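Local coordinates for protein beta-xylosidase (Uncultured organism, PDB 4MLG) that probably removes xylose units from the non-reducing ends of xylo-oligosaccharides as a family 43 beta-xylosidase with a beta-propeller fold, at residues V263-H275 with L286-T298. Sequence-based numbering, arbitrary orientation.
Sequences VILTPVVGWTTHH and LFHHDCVPSKGKT. With CA (calcium ion), chain M; SO4 (sulfate ion), chain N.
His289 reaches from the end of strand 283-290 into the loop 266-275 and meets Thr272 and His274 there. Its NE2 makes a weak hydrogen bond with Thr272 OG1, at 3.3 Å. CE1 of the same ring lies 3.4 Å from His274 CB, and the backbone O of His274 sits over one ring face. The ring's other nitrogen, ND1, accepts a hydrogen bond from the backbone N of Asp15. The two bonds, chiefly the one at ND1, probably restrict the turn of the ring. With an alanine in place of His289, the Asp15 amide and Thr272 OG1 would probably lose this partner, and a gap would open beside His274.

One direct backbone hydrogen bond joins the segments, from Cys291 N to Val269 O. The donor stands above the carbonyl plane, 36° out of it. A water between His274 and His289 accepts from His274 N at 3.2 Å; its link to His289 O is doubtful.

Apolar contacts accompany these bonds. Ile264 CG2 meets Leu286 CD2 at 3.6 Å; Leu265 CD2 approaches the His288 ring obliquely. That ring is turned by its own bond, ND1 to Leu286 O, 2.6 Å long and nearly in the ring plane. Val269 points CG2 at Val292 CG2 (3.7 Å), while its CG1, anti to the backbone N (chi1 171°), lies against the backbone of Cys291.

His274 turns its ring away from strand 283-290, and NE2 binds the calcium ion at 2.8 Å; Asp85 is the ion's other protein ligand. His274 ND1 makes a weak hydrogen bond to a sulfate ion, probably from the crystallisation liquor. His289 against CB and the water at the backbone N are consistent with a second shell that helps to position this metal-binding histidine in the propeller.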
ATOM      1  N   VAL A 263      14.867   1.822 -32.295  1.00 57.11           N
ATOM      2  CA  VAL A 263      15.522   2.570 -31.230  1.00 54.25           C
ATOM      3  C   VAL A 263      15.481   4.067 -31.516  1.00 54.27           C
ATOM      4  O   VAL A 263      15.859   4.508 -32.601  1.00 55.71           O
ATOM      5  CB  VAL A 263      16.993   2.129 -31.069  1.00 53.61           C
ATOM      6  CG1 VAL A 263      17.701   2.972 -30.014  1.00 53.10           C
ATOM      7  CG2 VAL A 263      17.070   0.650 -30.721  1.00 52.85           C
ATOM      8  N   ILE A 264      15.017   4.846 -30.545  1.00 54.19           N
ATOM      9  CA  ILE A 264      15.005   6.297 -30.681  1.00 55.45           C
ATOM     10  C   ILE A 264      16.333   6.885 -30.217  1.00 58.20           C
ATOM     11  O   ILE A 264      16.900   7.758 -30.875  1.00 58.97           O
ATOM     12  CB  ILE A 264      13.865   6.942 -29.866  1.00 52.37           C
ATOM     13  CG1 ILE A 264      12.510   6.376 -30.290  1.00 51.63           C
ATOM     14  CG2 ILE A 264      13.871   8.453 -30.030  1.00 52.08           C
ATOM     15  CD1 ILE A 264      11.335   7.045 -29.603  1.00 51.36           C
ATOM     16  N   LEU A 265      16.827   6.395 -29.084  1.00 59.62           N
ATOM     17  CA  LEU A 265      18.043   6.931 -28.484  1.00 61.30           C
ATOM     18  C   LEU A 265      19.033   5.840 -28.078  1.00 61.92           C
ATOM     19  O   LEU A 265      18.703   4.938 -27.309  1.00 62.14           O
ATOM     20  CB  LEU A 265      17.694   7.794 -27.269  1.00 61.66           C
ATOM     21  CG  LEU A 265      18.838   8.607 -26.662  1.00 62.81           C
ATOM     22  CD1 LEU A 265      19.327   9.647 -27.656  1.00 64.94           C
ATOM     23  CD2 LEU A 265      18.406   9.262 -25.358  1.00 61.39           C
ATOM     24  N   THR A 266      20.251   5.936 -28.606  1.00 62.59           N
ATOM     25  CA  THR A 266      21.349   5.051 -28.225  1.00 62.09           C
ATOM     26  C   THR A 266      21.828   5.434 -26.819  1.00 59.41           C
ATOM     27  O   THR A 266      21.486   6.515 -26.338  1.00 59.43           O
ATOM     28  CB  THR A 266      22.507   5.165 -29.236  1.00 64.45           C
ATOM     29  OG1 THR A 266      22.972   6.519 -29.287  1.00 66.89           O
ATOM     30  CG2 THR A 266      22.047   4.738 -30.621  1.00 65.46           C
ATOM     31  N   PRO A 267      22.600   4.551 -26.150  1.00 57.03           N
ATOM     32  CA  PRO A 267      23.079   4.831 -24.790  1.00 55.05           C
ATOM     33  C   PRO A 267      23.705   6.210 -24.602  1.00 55.07           C
ATOM     34  O   PRO A 267      24.409   6.700 -25.483  1.00 56.46           O
ATOM     35  CB  PRO A 267      24.131   3.745 -24.572  1.00 54.86           C
ATOM     36  CG  PRO A 267      23.611   2.593 -25.342  1.00 55.14           C
ATOM     37  CD  PRO A 267      22.948   3.177 -26.566  1.00 56.60           C
ATOM     38  N   VAL A 268      23.436   6.823 -23.453  1.00 54.35           N
ATOM     39  CA  VAL A 268      23.968   8.142 -23.134  1.00 57.68           C
ATOM     40  C   VAL A 268      24.908   8.067 -21.937  1.00 58.60           C
ATOM     41  O   VAL A 268      25.017   7.024 -21.288  1.00 58.35           O
ATOM     42  CB  VAL A 268      22.841   9.139 -22.806  1.00 57.79           C
ATOM     43  CG1 VAL A 268      21.891   9.279 -23.985  1.00 58.18           C
ATOM     44  CG2 VAL A 268      22.090   8.695 -21.559  1.00 56.62           C
ATOM     45  N   VAL A 269      25.587   9.171 -21.647  1.00 59.03           N
ATOM     46  CA  VAL A 269      26.443   9.240 -20.471  1.00 60.56           C
ATOM     47  C   VAL A 269      25.589   9.149 -19.213  1.00 60.40           C
ATOM     48  O   VAL A 269      24.773  10.030 -18.937  1.00 61.38           O
ATOM     49  CB  VAL A 269      27.280  10.530 -20.441  1.00 62.30           C
ATOM     50  CG1 VAL A 269      27.986  10.675 -19.101  1.00 62.11           C
ATOM     51  CG2 VAL A 269      28.286  10.531 -21.579  1.00 63.11           C
ATOM     52  N   GLY A 270      25.777   8.074 -18.458  1.00 58.28           N
ATOM     53  CA  GLY A 270      24.951   7.802 -17.298  1.00 55.52           C
ATOM     54  C   GLY A 270      24.185   6.511 -17.500  1.00 54.17           C
ATOM     55  O   GLY A 270      23.898   6.125 -18.632  1.00 54.67           O
ATOM     56  N   TRP A 271      23.852   5.842 -16.401  1.00 51.76           N
ATOM     57  CA  TRP A 271      23.180   4.552 -16.470  1.00 49.96           C
ATOM     58  C   TRP A 271      21.735   4.699 -16.929  1.00 52.22           C
ATOM     59  O   TRP A 271      21.210   3.852 -17.649  1.00 52.76           O
ATOM     60  CB  TRP A 271      23.226   3.860 -15.106  1.00 46.27           C
ATOM     61  CG  TRP A 271      22.914   2.394 -15.153  1.00 42.64           C
ATOM     62  CD1 TRP A 271      23.811   1.367 -15.193  1.00 40.72           C
ATOM     63  CD2 TRP A 271      21.613   1.790 -15.160  1.00 41.69           C
ATOM     64  NE1 TRP A 271      23.151   0.161 -15.226  1.00 39.94           N
ATOM     65  CE2 TRP A 271      21.801   0.394 -15.207  1.00 41.02           C
ATOM     66  CE3 TRP A 271      20.308   2.294 -15.131  1.00 41.61           C
ATOM     67  CZ2 TRP A 271      20.735  -0.502 -15.226  1.00 42.29           C
ATOM     68  CZ3 TRP A 271      19.251   1.401 -15.153  1.00 42.35           C
ATOM     69  CH2 TRP A 271      19.470   0.019 -15.199  1.00 42.49           C
ATOM     70  N   THR A 272      21.090   5.782 -16.509  1.00 52.65           N
ATOM     71  CA  THR A 272      19.675   5.973 -16.796  1.00 51.50           C
ATOM     72  C   THR A 272      19.440   6.802 -18.052  1.00 51.80           C
ATOM     73  O   THR A 272      20.224   7.687 -18.386  1.00 52.67           O
ATOM     74  CB  THR A 272      18.954   6.655 -15.622  1.00 50.07           C
ATOM     75  OG1 THR A 272      19.423   8.001 -15.490  1.00 51.65           O
ATOM     76  CG2 THR A 272      19.215   5.902 -14.329  1.00 48.63           C
ATOM     77  N   THR A 273      18.349   6.497 -18.747  1.00 51.60           N
ATOM     78  CA  THR A 273      17.896   7.313 -19.864  1.00 50.61           C
ATOM     79  C   THR A 273      16.379   7.494 -19.783  1.00 49.36           C
ATOM     80  O   THR A 273      15.630   6.528 -19.642  1.00 48.91           O
ATOM     81  CB  THR A 273      18.332   6.728 -21.230  1.00 50.97           C
ATOM     82  OG1 THR A 273      17.848   7.560 -22.291  1.00 52.89           O
ATOM     83  CG2 THR A 273      17.815   5.305 -21.417  1.00 49.00           C
ATOM     84  N   HIS A 274      15.935   8.744 -19.838  1.00 50.61           N
ATOM     85  CA  HIS A 274      14.521   9.064 -19.680  1.00 52.92           C
ATOM     86  C   HIS A 274      14.154  10.165 -20.661  1.00 55.13           C
ATOM     87  O   HIS A 274      14.999  10.983 -21.015  1.00 55.61           O
ATOM     88  CB  HIS A 274      14.242   9.524 -18.252  1.00 53.49           C
ATOM     89  CG  HIS A 274      12.844   9.260 -17.791  1.00 54.80           C
ATOM     90  ND1 HIS A 274      12.542   8.309 -16.841  1.00 55.10           N
ATOM     91  CD2 HIS A 274      11.665   9.821 -18.152  1.00 55.27           C
ATOM     92  CE1 HIS A 274      11.238   8.297 -16.633  1.00 54.96           C
ATOM     93  NE2 HIS A 274      10.682   9.203 -17.418  1.00 55.35           N
ATOM     94  N   HIS A 275      12.897  10.199 -21.093  1.00 56.24           N
ATOM     95  CA  HIS A 275      12.525  11.083 -22.191  1.00 58.46           C
ATOM     96  C   HIS A 275      11.068  11.533 -22.190  1.00 59.68           C
ATOM     97  O   HIS A 275      10.275  11.149 -21.330  1.00 59.59           O
ATOM     98  CB  HIS A 275      12.779  10.372 -23.512  1.00 59.54           C
ATOM     99  CG  HIS A 275      11.765   9.316 -23.812  1.00 60.32           C
ATOM    100  ND1 HIS A 275      11.640   8.173 -23.052  1.00 59.40           N
ATOM    101  CD2 HIS A 275      10.808   9.241 -24.765  1.00 61.64           C
ATOM    102  CE1 HIS A 275      10.660   7.432 -23.533  1.00 60.01           C
ATOM    103  NE2 HIS A 275      10.137   8.058 -24.573  1.00 61.28           N
ATOM    104  N   LEU A 286      12.999  15.579 -28.782  1.00 62.88           N
ATOM    105  CA  LEU A 286      13.184  14.501 -27.818  1.00 60.75           C
ATOM    106  C   LEU A 286      13.899  15.023 -26.579  1.00 60.97           C
ATOM    107  O   LEU A 286      15.129  15.028 -26.518  1.00 62.58           O
ATOM    108  CB  LEU A 286      13.983  13.351 -28.435  1.00 60.25           C
ATOM    109  CG  LEU A 286      14.265  12.152 -27.523  1.00 58.24           C
ATOM    110  CD1 LEU A 286      12.979  11.405 -27.203  1.00 57.37           C
ATOM    111  CD2 LEU A 286      15.299  11.220 -28.139  1.00 58.54           C
ATOM    112  N   PHE A 287      13.127  15.478 -25.597  1.00 59.41           N
ATOM    113  CA  PHE A 287      13.697  15.918 -24.331  1.00 58.28           C
ATOM    114  C   PHE A 287      14.209  14.704 -23.567  1.00 57.29           C
ATOM    115  O   PHE A 287      13.504  13.707 -23.446  1.00 57.25           O
ATOM    116  CB  PHE A 287      12.655  16.661 -23.494  1.00 57.83           C
ATOM    117  CG  PHE A 287      12.216  17.970 -24.089  1.00 57.89           C
ATOM    118  CD1 PHE A 287      12.807  19.158 -23.692  1.00 57.39           C
ATOM    119  CD2 PHE A 287      11.211  18.012 -25.041  1.00 59.12           C
ATOM    120  CE1 PHE A 287      12.405  20.362 -24.236  1.00 58.50           C
ATOM    121  CE2 PHE A 287      10.806  19.214 -25.587  1.00 60.25           C
ATOM    122  CZ  PHE A 287      11.406  20.389 -25.184  1.00 59.90           C
ATOM    123  N   HIS A 288      15.435  14.789 -23.064  1.00 56.68           N
ATOM    124  CA  HIS A 288      16.036  13.691 -22.312  1.00 55.31           C
ATOM    125  C   HIS A 288      17.140  14.209 -21.397  1.00 54.37           C
ATOM    126  O   HIS A 288      17.185  15.400 -21.095  1.00 53.26           O
ATOM    127  CB  HIS A 288      16.574  12.614 -23.259  1.00 55.71           C
ATOM    128  CG  HIS A 288      17.568  13.122 -24.258  1.00 57.11           C
ATOM    129  ND1 HIS A 288      17.218  13.950 -25.303  1.00 57.97           N
ATOM    130  CD2 HIS A 288      18.900  12.907 -24.379  1.00 57.36           C
ATOM    131  CE1 HIS A 288      18.292  14.230 -26.019  1.00 58.66           C
ATOM    132  NE2 HIS A 288      19.326  13.609 -25.480  1.00 58.60           N
ATOM    133  N   HIS A 289      18.026  13.320 -20.952  1.00 55.54           N
ATOM    134  CA  HIS A 289      19.132  13.731 -20.090  1.00 58.56           C
ATOM    135  C   HIS A 289      20.366  12.838 -20.206  1.00 60.94           C
ATOM    136  O   HIS A 289      20.280  11.694 -20.652  1.00 61.90           O
ATOM    137  CB  HIS A 289      18.683  13.808 -18.624  1.00 57.97           C
ATOM    138  CG  HIS A 289      18.264  12.493 -18.039  1.00 56.49           C
ATOM    139  ND1 HIS A 289      17.047  12.312 -17.418  1.00 55.14           N
ATOM    140  CD2 HIS A 289      18.902  11.299 -17.968  1.00 56.07           C
ATOM    141  CE1 HIS A 289      16.951  11.064 -16.995  1.00 54.35           C
ATOM    142  NE2 HIS A 289      18.061  10.428 -17.319  1.00 54.70           N
ATOM    143  N   ASP A 290      21.511  13.377 -19.799  1.00 62.74           N
ATOM    144  CA  ASP A 290      22.720  12.583 -19.609  1.00 63.74           C
ATOM    145  C   ASP A 290      23.560  13.163 -18.472  1.00 63.92           C
ATOM    146  O   ASP A 290      23.242  14.225 -17.937  1.00 63.84           O
ATOM    147  CB  ASP A 290      23.535  12.459 -20.904  1.00 65.13           C
ATOM    148  CG  ASP A 290      23.871  13.802 -21.527  1.00 66.86           C
ATOM    149  OD1 ASP A 290      23.882  14.826 -20.813  1.00 66.94           O
ATOM    150  OD2 ASP A 290      24.137  13.828 -22.747  1.00 68.20           O
ATOM    151  N   CYS A 291      24.631  12.469 -18.107  1.00 63.76           N
ATOM    152  CA  CYS A 291      25.431  12.877 -16.959  1.00 63.48           C
ATOM    153  C   CYS A 291      26.776  13.470 -17.364  1.00 64.18           C
ATOM    154  O   CYS A 291      27.793  13.235 -16.710  1.00 64.85           O
ATOM    155  CB  CYS A 291      25.627  11.694 -16.010  1.00 63.05           C
ATOM    156  SG  CYS A 291      24.077  10.900 -15.518  1.00 58.50           S
ATOM    157  N   VAL A 292      26.771  14.247 -18.445  1.00 63.52           N
ATOM    158  CA  VAL A 292      27.983  14.913 -18.916  1.00 63.83           C
ATOM    159  C   VAL A 292      28.467  16.053 -18.000  1.00 64.49           C
ATOM    160  O   VAL A 292      29.650  16.099 -17.659  1.00 65.88           O
ATOM    161  CB  VAL A 292      27.853  15.389 -20.388  1.00 44.91           C
ATOM    162  CG1 VAL A 292      29.062  16.216 -20.796  1.00 46.21           C
ATOM    163  CG2 VAL A 292      27.679  14.197 -21.318  1.00 44.15           C
ATOM    164  N   PRO A 293      27.566  16.975 -17.593  1.00 64.15           N
ATOM    165  CA  PRO A 293      28.046  18.031 -16.690  1.00 65.38           C
ATOM    166  C   PRO A 293      28.495  17.505 -15.326  1.00 66.53           C
ATOM    167  O   PRO A 293      29.366  18.107 -14.696  1.00 67.58           O
ATOM    168  CB  PRO A 293      26.819  18.933 -16.523  1.00 63.76           C
ATOM    169  CG  PRO A 293      26.002  18.688 -17.739  1.00 63.15           C
ATOM    170  CD  PRO A 293      26.183  17.233 -18.034  1.00 62.65           C
ATOM    171  N   SER A 294      27.909  16.399 -14.879  1.00 66.25           N
ATOM    172  CA  SER A 294      28.271  15.812 -13.593  1.00 67.32           C
ATOM    173  C   SER A 294      29.434  14.840 -13.746  1.00 68.92           C
ATOM    174  O   SER A 294      29.855  14.201 -12.780  1.00 68.51           O
ATOM    175  CB  SER A 294      27.073  15.097 -12.968  1.00 65.88           C
ATOM    176  OG  SER A 294      26.722  13.942 -13.710  1.00 65.18           O
ATOM    177  N   LYS A 295      29.939  14.735 -14.972  1.00 70.08           N
ATOM    178  CA  LYS A 295      31.085  13.884 -15.289  1.00 70.83           C
ATOM    179  C   LYS A 295      30.867  12.402 -14.972  1.00 68.87           C
ATOM    180  O   LYS A 295      31.728  11.751 -14.380  1.00 68.59           O
ATOM    181  CB  LYS A 295      32.357  14.406 -14.608  1.00 74.46           C
ATOM    182  CG  LYS A 295      32.790  15.789 -15.079  1.00 78.13           C
ATOM    183  CD  LYS A 295      34.063  16.243 -14.378  1.00 81.24           C
ATOM    184  CE  LYS A 295      34.556  17.576 -14.922  1.00 84.10           C
ATOM    185  NZ  LYS A 295      33.536  18.653 -14.780  1.00 84.66           N
ATOM    186  N   GLY A 296      29.713  11.873 -15.369  1.00 67.13           N
ATOM    187  CA  GLY A 296      29.467  10.444 -15.290  1.00 65.82           C
ATOM    188  C   GLY A 296      28.666   9.967 -14.092  1.00 63.54           C
ATOM    189  O   GLY A 296      28.362   8.778 -13.982  1.00 62.59           O
ATOM    190  N   LYS A 297      28.323  10.883 -13.194  1.00 63.15           N
ATOM    191  CA  LYS A 297      27.562  10.524 -12.002  1.00 62.38           C
ATOM    192  C   LYS A 297      26.095  10.248 -12.332  1.00 59.67           C
ATOM    193  O   LYS A 297      25.339  11.164 -12.652  1.00 59.11           O
ATOM    194  CB  LYS A 297      27.682  11.617 -10.937  1.00 65.11           C
ATOM    195  CG  LYS A 297      29.110  11.861 -10.472  1.00 68.92           C
ATOM    196  CD  LYS A 297      29.181  12.936  -9.400  1.00 71.80           C
ATOM    197  CE  LYS A 297      30.620  13.187  -8.973  1.00 74.31           C
ATOM    198  NZ  LYS A 297      30.725  14.247  -7.933  1.00 75.83           N
ATOM    199  N   THR A 298      25.711   8.977 -12.240  1.00 57.53           N
ATOM    200  CA  THR A 298      24.369   8.517 -12.597  1.00 55.13           C
ATOM    201  C   THR A 298      23.240   9.286 -11.908  1.00 56.14           C
ATOM    202  O   THR A 298      22.266   9.683 -12.549  1.00 57.29           O
ATOM    203  CB  THR A 298      24.209   7.013 -12.295  1.00 52.48           C
ATOM    204  OG1 THR A 298      25.147   6.263 -13.078  1.00 53.50           O
ATOM    205  CG2 THR A 298      22.797   6.543 -12.613  1.00 50.04           C
TER
HETATM  206 CA    CA M 401       8.155  10.191 -18.069  1.00 62.49          CA
HETATM  207  S   SO4 N 402      13.699   7.054 -12.486  1.00109.91           S
HETATM  208  O1  SO4 N 402      14.200   8.374 -12.115  1.00109.70           O
HETATM  209  O2  SO4 N 402      13.387   7.030 -13.911  1.00109.63           O
HETATM  210  O3  SO4 N 402      14.715   6.048 -12.190  1.00109.16           O
HETATM  211  O4  SO4 N 402      12.485   6.771 -11.726  1.00109.69           O
HETATM  212  O   HOH W   1      18.380  10.311 -21.268  1.00 59.06           O